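PDB 3OS7: galactose mutarotase-like protein from Clostridium acetobutylicum, which probably binds carbohydrate and may interconvert the anomers of aldose sugars, as aldose 1-epimerases of the galactose mutarotase family do. Local coordinates for residues F23-I32 and Y157-K165; N47-T55 and A187-G195. All coordinates share one frame; numbering follows the deposited sequence.

Contact 1 of 2, residues F23-I32 and Y157-K165; sequences FAAGGYEALI and YELSSKGLK
Leu159 lays its side chain against the face of the 23-32 hairpin that carries Phe23, Ala25, Tyr28 and Ala30, and its carbons divide mainly between Phe23 and Tyr28. CB lies 4.0 Å from Phe23 CD2, and CG is 4.0 Å from Tyr28 CB. With CG anti to the backbone N (chi1 -165°), the fork straddles the two strands from one face: CD1 lands against Tyr28 CB at 3.6 Å, while CD2 sits 3.3 Å from Phe23 O, with the methyl of Ala30 beyond. That same methyl lies over one face of the Phe23 ring, whose far end, CZ, meets Tyr157 CB at 4.0 Å. At the hairpin tips Tyr28 spreads its ring over Gly163, with the glycine CA 3.7 Å from the ring centroid, a CH-pi contact. A water in the ring plane sits 2.6 Å from Tyr28 OH and donates to Ser161 O; Tyr28 OH also bonds to the backbone N of Ile338. Otherwise the join is apolar: two beta hairpins from different sheets, laid face to face as in a beta sandwich. Leu43 of strand 39-45 touches Leu159, while Ile9 of strand 8-14 and Val131 of strand 128-137 pack on Phe23.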
loop_
_atom_site.group_PDB
_atom_site.type_symbol
_atom_site.label_atom_id
_atom_site.label_comp_id
_atom_site.label_asym_id
_atom_site.label_seq_id
_atom_site.Cartn_x
_atom_site.Cartn_y
_atom_site.Cartn_z
ATOM N N PHE A 23 7.672 13.462 11.340
ATOM C CA PHE A 23 7.571 12.887 12.690
ATOM C C PHE A 23 8.670 11.868 12.918
ATOM O O PHE A 23 9.120 11.216 11.982
ATOM C CB PHE A 23 6.136 12.375 13.019
ATOM C CG PHE A 23 5.548 11.344 12.062
ATOM C CD1 PHE A 23 5.221 11.668 10.756
ATOM C CD2 PHE A 23 5.192 10.079 12.524
ATOM C CE1 PHE A 23 4.617 10.743 9.919
ATOM C CE2 PHE A 23 4.631 9.130 11.670
ATOM C CZ PHE A 23 4.345 9.461 10.365
ATOM N N ALA A 24 9.092 11.748 14.177
ATOM C CA ALA A 24 10.293 11.027 14.533
ATOM C C ALA A 24 10.103 10.351 15.884
ATOM O O ALA A 24 9.561 10.957 16.823
ATOM C CB ALA A 24 11.483 11.999 14.589
ATOM N N ALA A 25 10.550 9.104 15.976
ATOM C CA ALA A 25 10.612 8.410 17.258
ATOM C C ALA A 25 11.499 7.205 17.094
ATOM O O ALA A 25 11.544 6.621 16.014
ATOM C CB ALA A 25 9.192 7.981 17.722
ATOM N N GLY A 26 12.243 6.879 18.138
ATOM C CA GLY A 26 13.039 5.649 18.188
ATOM C C GLY A 26 14.090 5.494 17.111
ATOM O O GLY A 26 14.442 4.373 16.751
ATOM N N GLY A 27 14.621 6.603 16.614
ATOM C CA GLY A 27 15.616 6.571 15.549
ATOM C C GLY A 27 15.070 6.612 14.122
ATOM O O GLY A 27 15.843 6.748 13.164
ATOM N N TYR A 28 13.755 6.491 13.977
ATOM C CA TYR A 28 13.108 6.625 12.670
ATOM C C TYR A 28 12.563 8.044 12.469
ATOM O O TYR A 28 12.266 8.743 13.427
ATOM C CB TYR A 28 11.933 5.665 12.546
ATOM C CG TYR A 28 12.278 4.185 12.490
ATOM C CD1 TYR A 28 12.432 3.423 13.659
ATOM C CD2 TYR A 28 12.413 3.535 11.262
ATOM C CE1 TYR A 28 12.734 2.054 13.592
ATOM C CE2 TYR A 28 12.728 2.196 11.195
ATOM C CZ TYR A 28 12.883 1.459 12.366
ATOM O OH TYR A 28 13.171 0.107 12.263
ATOM N N GLU A 29 12.436 8.444 11.209
ATOM C CA GLU A 29 11.790 9.680 10.831
ATOM C C GLU A 29 10.925 9.430 9.586
ATOM O O GLU A 29 11.349 8.706 8.662
ATOM C CB GLU A 29 12.842 10.749 10.542
ATOM C CG GLU A 29 12.267 12.101 10.159
ATOM C CD GLU A 29 13.357 13.130 9.895
ATOM O OE1 GLU A 29 14.389 13.087 10.613
ATOM O OE2 GLU A 29 13.163 13.954 8.967
ATOM N N ALA A 30 9.723 9.993 9.581
ATOM C CA ALA A 30 8.772 9.880 8.482
ATOM C C ALA A 30 8.259 11.251 8.025
ATOM O O ALA A 30 8.328 12.245 8.762
ATOM C CB ALA A 30 7.600 9.001 8.851
ATOM N N LEU A 31 7.718 11.274 6.827
ATOM C CA LEU A 31 7.134 12.498 6.257
ATOM C C LEU A 31 5.822 12.107 5.600
ATOM O O LEU A 31 5.807 11.234 4.746
ATOM C CB LEU A 31 8.094 13.109 5.235
ATOM C CG LEU A 31 7.590 14.346 4.483
ATOM C CD1 LEU A 31 7.237 15.466 5.467
ATOM C CD2 LEU A 31 8.671 14.764 3.475
ATOM N N ILE A 32 4.730 12.779 5.977
ATOM C CA ILE A 32 3.445 12.531 5.419
ATOM C C ILE A 32 2.886 13.799 4.749
ATOM O O ILE A 32 3.107 14.921 5.230
ATOM C CB ILE A 32 2.456 11.966 6.482
ATOM C CG1 ILE A 32 1.176 11.424 5.825
ATOM C CG2 ILE A 32 2.110 13.012 7.565
ATOM C CD1 ILE A 32 0.270 10.661 6.843
ATOM N N TYR A 157 -0.832 6.430 11.858
ATOM C CA TYR A 157 0.567 6.064 11.827
ATOM C C TYR A 157 1.216 6.234 13.175
ATOM O O TYR A 157 1.206 7.322 13.743
ATOM C CB TYR A 157 1.295 6.911 10.785
ATOM C CG TYR A 157 0.988 6.473 9.385
ATOM C CD1 TYR A 157 1.546 5.291 8.885
ATOM C CD2 TYR A 157 0.162 7.193 8.567
ATOM C CE1 TYR A 157 1.298 4.872 7.609
ATOM C CE2 TYR A 157 -0.091 6.761 7.264
ATOM C CZ TYR A 157 0.477 5.596 6.800
ATOM O OH TYR A 157 0.236 5.131 5.511
ATOM N N GLU A 158 1.788 5.154 13.695
ATOM C CA GLU A 158 2.480 5.203 14.959
ATOM C C GLU A 158 3.938 4.858 14.715
ATOM O O GLU A 158 4.289 3.744 14.326
ATOM C CB GLU A 158 1.858 4.240 15.958
ATOM C CG GLU A 158 2.662 4.079 17.233
ATOM C CD GLU A 158 2.337 2.748 17.934
ATOM O OE1 GLU A 158 1.210 2.682 18.470
ATOM O OE2 GLU A 158 3.180 1.784 17.901
ATOM N N LEU A 159 4.801 5.816 14.978
ATOM C CA LEU A 159 6.228 5.594 14.835
ATOM C C LEU A 159 6.877 5.368 16.214
ATOM O O LEU A 159 6.554 6.056 17.185
ATOM C CB LEU A 159 6.833 6.801 14.133
ATOM C CG LEU A 159 8.229 6.718 13.544
ATOM C CD1 LEU A 159 8.363 5.557 12.532
ATOM C CD2 LEU A 159 8.560 8.092 12.885
ATOM N N SER A 160 7.797 4.416 16.273
ATOM C CA SER A 160 8.475 4.029 17.520
ATOM C C SER A 160 9.767 3.318 17.176
ATOM O O SER A 160 10.117 3.157 15.991
ATOM C CB SER A 160 7.578 3.107 18.368
ATOM O OG SER A 160 7.541 1.779 17.837
ATOM N N SER A 161 10.469 2.853 18.213
ATOM C CA SER A 161 11.662 2.059 17.992
ATOM C C SER A 161 11.400 0.748 17.261
ATOM O O SER A 161 12.328 0.143 16.729
ATOM C CB SER A 161 12.396 1.777 19.306
ATOM O OG SER A 161 11.670 0.858 20.078
ATOM N N LYS A 162 10.150 0.298 17.242
ATOM C CA LYS A 162 9.754 -0.865 16.474
ATOM C C LYS A 162 9.447 -0.564 15.000
ATOM O O LYS A 162 9.030 -1.462 14.250
ATOM C CB LYS A 162 8.515 -1.503 17.103
ATOM C CG LYS A 162 8.776 -2.038 18.510
ATOM C CD LYS A 162 7.506 -2.531 19.184
ATOM C CE LYS A 162 6.602 -1.406 19.647
ATOM N NZ LYS A 162 5.329 -1.966 20.202
ATOM N N GLY A 163 9.640 0.683 14.595
ATOM C CA GLY A 163 9.372 1.126 13.237
ATOM C C GLY A 163 8.036 1.837 13.110
ATOM O O GLY A 163 7.555 2.456 14.057
ATOM N N LEU A 164 7.455 1.748 11.921
ATOM C CA LEU A 164 6.198 2.404 11.597
ATOM C C LEU A 164 5.061 1.389 11.616
ATOM O O LEU A 164 5.148 0.379 10.954
ATOM C CB LEU A 164 6.255 3.048 10.208
ATOM C CG LEU A 164 5.019 3.857 9.786
ATOM C CD1 LEU A 164 4.898 5.116 10.650
ATOM C CD2 LEU A 164 5.121 4.285 8.280
ATOM N N LYS A 165 4.014 1.684 12.380
ATOM C CA LYS A 165 2.774 0.903 12.370
ATOM C C LYS A 165 1.673 1.732 11.725
ATOM O O LYS A 165 1.433 2.903 12.070
ATOM C CB LYS A 165 2.363 0.516 13.795
ATOM C CG LYS A 165 1.145 -0.369 13.885
ATOM C CD LYS A 165 0.971 -0.968 15.302
ATOM C CE LYS A 165 0.048 -0.247 16.165
ATOM N NZ LYS A 165 -0.519 -1.209 17.184
HETATM O O HOH W 1 12.801 -1.300 14.403
#

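Contact 2 of 2, residues N47-T55 and A187-G195; sequences NKGVTILRT and AFNVPFIEG. With EDO (1,2-ethanediol), chain I.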
loop_
_atom_site.group_PDB
_atom_site.type_symbol
_atom_site.label_atom_id
_atom_site.label_comp_id
_atom_site.label_asym_id
_atom_site.label_seq_id
_atom_site.Cartn_x
_atom_site.Cartn_y
_atom_site.Cartn_z
ATOM N N ASN A 47 20.611 7.112 11.297
ATOM C CA ASN A 47 21.817 6.522 11.901
ATOM C C ASN A 47 22.221 5.190 11.256
ATOM O O ASN A 47 23.385 4.822 11.289
ATOM C CB ASN A 47 21.644 6.324 13.410
ATOM C CG ASN A 47 21.684 7.645 14.192
ATOM O OD1 ASN A 47 22.201 8.667 13.715
ATOM N ND2 ASN A 47 21.130 7.623 15.401
ATOM N N LYS A 48 21.264 4.455 10.693
ATOM C CA LYS A 48 21.590 3.232 9.957
ATOM C C LYS A 48 21.843 3.508 8.483
ATOM O O LYS A 48 22.301 2.636 7.763
ATOM C CB LYS A 48 20.481 2.194 10.116
ATOM C CG LYS A 48 20.343 1.652 11.523
ATOM C CD LYS A 48 19.332 0.524 11.549
ATOM C CE LYS A 48 19.111 -0.011 12.960
ATOM N NZ LYS A 48 18.270 -1.258 12.933
ATOM N N GLY A 49 21.534 4.719 8.035
ATOM C CA GLY A 49 21.666 5.080 6.644
ATOM C C GLY A 49 20.634 4.420 5.738
ATOM O O GLY A 49 20.898 4.206 4.548
ATOM N N VAL A 50 19.467 4.091 6.287
ATOM C CA VAL A 50 18.454 3.348 5.531
ATOM C C VAL A 50 17.298 4.285 5.237
ATOM O O VAL A 50 16.838 5.010 6.145
ATOM C CB VAL A 50 17.954 2.116 6.283
ATOM C CG1 VAL A 50 16.744 1.493 5.579
ATOM C CG2 VAL A 50 19.090 1.086 6.439
ATOM N N THR A 51 16.867 4.314 3.972
ATOM C CA THR A 51 15.640 4.998 3.600
ATOM C C THR A 51 14.745 3.987 2.876
ATOM O O THR A 51 15.071 3.490 1.795
ATOM C CB THR A 51 15.853 6.307 2.793
ATOM O OG1 THR A 51 14.579 6.817 2.391
ATOM C CG2 THR A 51 16.719 6.101 1.574
ATOM N N ILE A 52 13.621 3.676 3.501
ATOM C CA ILE A 52 12.775 2.553 3.052
ATOM C C ILE A 52 11.889 2.874 1.846
ATOM O O ILE A 52 11.787 2.085 0.911
ATOM C CB ILE A 52 11.880 2.075 4.190
ATOM C CG1 ILE A 52 12.730 1.525 5.337
ATOM C CG2 ILE A 52 10.834 1.047 3.676
ATOM C CD1 ILE A 52 11.903 1.102 6.561
ATOM N N LEU A 53 11.199 3.995 1.898
ATOM C CA LEU A 53 10.154 4.315 0.924
ATOM C C LEU A 53 10.676 5.243 -0.167
ATOM O O LEU A 53 11.428 6.186 0.105
ATOM C CB LEU A 53 8.938 5.005 1.581
ATOM C CG LEU A 53 8.179 4.168 2.611
ATOM C CD1 LEU A 53 7.193 4.996 3.448
ATOM C CD2 LEU A 53 7.512 2.941 1.928
ATOM N N ARG A 54 10.203 5.004 -1.380
ATOM C CA ARG A 54 10.602 5.832 -2.508
ATOM C C ARG A 54 9.986 7.216 -2.359
ATOM O O ARG A 54 8.776 7.342 -2.290
ATOM C CB ARG A 54 10.171 5.199 -3.817
ATOM C CG ARG A 54 10.825 5.903 -5.005
ATOM C CD ARG A 54 10.063 5.597 -6.224
ATOM N NE ARG A 54 10.760 6.001 -7.429
ATOM C CZ ARG A 54 10.162 6.340 -8.562
ATOM N NH1 ARG A 54 8.836 6.303 -8.679
ATOM N NH2 ARG A 54 10.912 6.661 -9.609
ATOM N N THR A 55 10.839 8.242 -2.330
ATOM C CA THR A 55 10.456 9.624 -2.017
ATOM C C THR A 55 10.656 10.509 -3.260
ATOM O O THR A 55 11.672 10.369 -3.944
ATOM C CB THR A 55 11.357 10.198 -0.887
ATOM O OG1 THR A 55 11.434 9.277 0.220
ATOM C CG2 THR A 55 10.874 11.587 -0.391
ATOM N N ALA A 187 5.684 1.795 -2.474
ATOM C CA ALA A 187 6.873 1.964 -3.325
ATOM C C ALA A 187 8.158 1.971 -2.502
ATOM O O ALA A 187 8.369 2.873 -1.678
ATOM C CB ALA A 187 6.754 3.266 -4.139
ATOM N N PHE A 188 8.992 0.955 -2.723
ATOM C CA PHE A 188 10.206 0.725 -1.955
ATOM C C PHE A 188 11.480 1.027 -2.723
ATOM O O PHE A 188 11.615 0.633 -3.869
ATOM C CB PHE A 188 10.253 -0.739 -1.505
ATOM C CG PHE A 188 9.204 -1.065 -0.484
ATOM C CD1 PHE A 188 9.443 -0.837 0.852
ATOM C CD2 PHE A 188 7.973 -1.555 -0.861
ATOM C CE1 PHE A 188 8.458 -1.101 1.798
ATOM C CE2 PHE A 188 7.006 -1.810 0.074
ATOM C CZ PHE A 188 7.265 -1.577 1.405
ATOM N N ASN A 189 12.425 1.647 -2.032
ATOM C CA ASN A 189 13.752 1.871 -2.576
ATOM C C ASN A 189 14.481 0.523 -2.703
ATOM O O ASN A 189 14.574 -0.219 -1.742
ATOM C CB ASN A 189 14.554 2.801 -1.664
ATOM C CG ASN A 189 14.077 4.229 -1.713
ATOM O OD1 ASN A 189 13.795 4.778 -2.791
ATOM N ND2 ASN A 189 14.006 4.861 -0.548
ATOM N N VAL A 190 15.013 0.237 -3.892
ATOM C CA VAL A 190 15.867 -0.921 -4.100
ATOM C C VAL A 190 17.084 -0.464 -4.939
ATOM O O VAL A 190 16.980 -0.355 -6.147
ATOM C CB VAL A 190 15.113 -2.067 -4.836
ATOM C CG1 VAL A 190 16.002 -3.277 -4.985
ATOM C CG2 VAL A 190 13.787 -2.446 -4.125
ATOM N N PRO A 191 18.228 -0.173 -4.304
ATOM C CA PRO A 191 18.592 -0.371 -2.923
ATOM C C PRO A 191 18.027 0.688 -1.968
ATOM O O PRO A 191 17.647 1.782 -2.386
ATOM C CB PRO A 191 20.127 -0.263 -2.967
ATOM C CG PRO A 191 20.367 0.775 -3.958
ATOM C CD PRO A 191 19.334 0.490 -5.044
ATOM N N PHE A 192 18.063 0.368 -0.691
ATOM C CA PHE A 192 17.564 1.241 0.364
ATOM C C PHE A 192 18.684 1.801 1.252
ATOM O O PHE A 192 18.427 2.521 2.217
ATOM C CB PHE A 192 16.511 0.505 1.191
ATOM C CG PHE A 192 16.969 -0.846 1.732
ATOM C CD1 PHE A 192 17.880 -0.919 2.763
ATOM C CD2 PHE A 192 16.461 -2.032 1.215
ATOM C CE1 PHE A 192 18.281 -2.137 3.266
ATOM C CE2 PHE A 192 16.882 -3.250 1.714
ATOM C CZ PHE A 192 17.777 -3.300 2.747
ATOM N N ILE A 193 19.936 1.496 0.905
ATOM C CA ILE A 193 21.080 2.011 1.642
ATOM C C ILE A 193 22.147 2.458 0.644
ATOM O O ILE A 193 22.249 1.912 -0.450
ATOM C CB ILE A 193 21.602 0.948 2.650
ATOM C CG1 ILE A 193 22.683 1.535 3.558
ATOM C CG2 ILE A 193 22.102 -0.320 1.930
ATOM C CD1 ILE A 193 22.762 0.848 4.909
ATOM N N GLU A 194 22.915 3.483 1.018
ATOM C CA GLU A 194 24.017 3.963 0.166
ATOM C C GLU A 194 25.177 2.966 0.141
ATOM O O GLU A 194 25.380 2.190 1.081
ATOM C CB GLU A 194 24.522 5.332 0.649
ATOM C CG GLU A 194 24.810 6.289 -0.484
ATOM C CD GLU A 194 23.538 6.865 -1.078
ATOM O OE1 GLU A 194 22.842 6.140 -1.832
ATOM O OE2 GLU A 194 23.241 8.051 -0.785
ATOM N N GLY A 195 25.933 2.972 -0.948
ATOM C CA GLY A 195 27.075 2.075 -1.080
ATOM C C GLY A 195 26.662 0.647 -1.362
ATOM O O GLY A 195 27.400 -0.301 -1.080
HETATM C C1 EDO I . 18.034 5.055 -1.779
HETATM O O1 EDO I . 17.912 6.400 -2.243
HETATM C C2 EDO I . 19.498 4.666 -1.828
HETATM O O2 EDO I . 20.179 5.359 -0.778
HETATM O O HOH W 2 22.880 5.038 3.284
HETATM O O HOH W 3 13.133 -0.478 0.822
HETATM O O HOH W 4 13.675 7.661 -3.091
HETATM O O HOH W 5 13.789 7.823 -0.439
#
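Ile52 and Phe188 run alongside each other at the apolar centre, their ends on the same side, and the methyl CG2 of Ile52 comes up to the edge of the ring, 3.7 Å from Phe188 CD1. Leu53 reaches the same ring with CD2, and further along Val50 CG1 rests 3.9 Å from Phe192 CD1. Backbone bonds frame this layer. Around the single bridge of Leu53 with Phe188, Arg54 N bonds to Ala187 O (2.8 Å) and Asn189 N to Ile52 O; farther on, Thr51 N bonds to Phe192 O. Outward from these, Asn189 brings its amide up to the 51-54 backbone. With CG anti to its carbonyl carbon (chi1 -72°), the amide turns to that chain and ND2 donates to Thr51 O at 2.9 Å, lying well above that carbonyl plane, although the oxygen is nearly coplanar with the amide. Two waters extend the grip: one donates to Asn189 OD1 and accepts from Thr55 N, the other accepts from Asn189 ND2 and donates to Thr55 OG1. At the outer margin a 1,2-ethanediol, probably from the crystallisation liquor, bonds to Glu194 OE1. Thus edge strand 50-51, entered through a G1 beta bulge at Gly49 and Val50, and its following loop join the N-terminal sheet to the end of strand 178-189. Ile338 of strand 329-340 touches Val50 and Ile52, Leu336 touches Phe188, and Ile266 of strand 263-268 meets both phenylalanines.

Both contacts fasten the N-terminal antiparallel sheet to the large strand assembly that follows it, but from different parts of that sheet: contact 1 uses the facing surface of strands 18-25 and 28-33, contact 2 the outermost strand 50-51 and the loop after it. Their centres lie 15 Å apart, with strand 39-45 touching both through Leu43, and Ile338 of strand 329-340 serving both as well. Contact 1 is the more buried and works mainly by apolar packing of aliphatic and aromatic side chains, with one CH-pi contact. Contact 2 is only partly buried; there backbone and asparagine amide bonds carry much of the join, and waters bridge its polar rim.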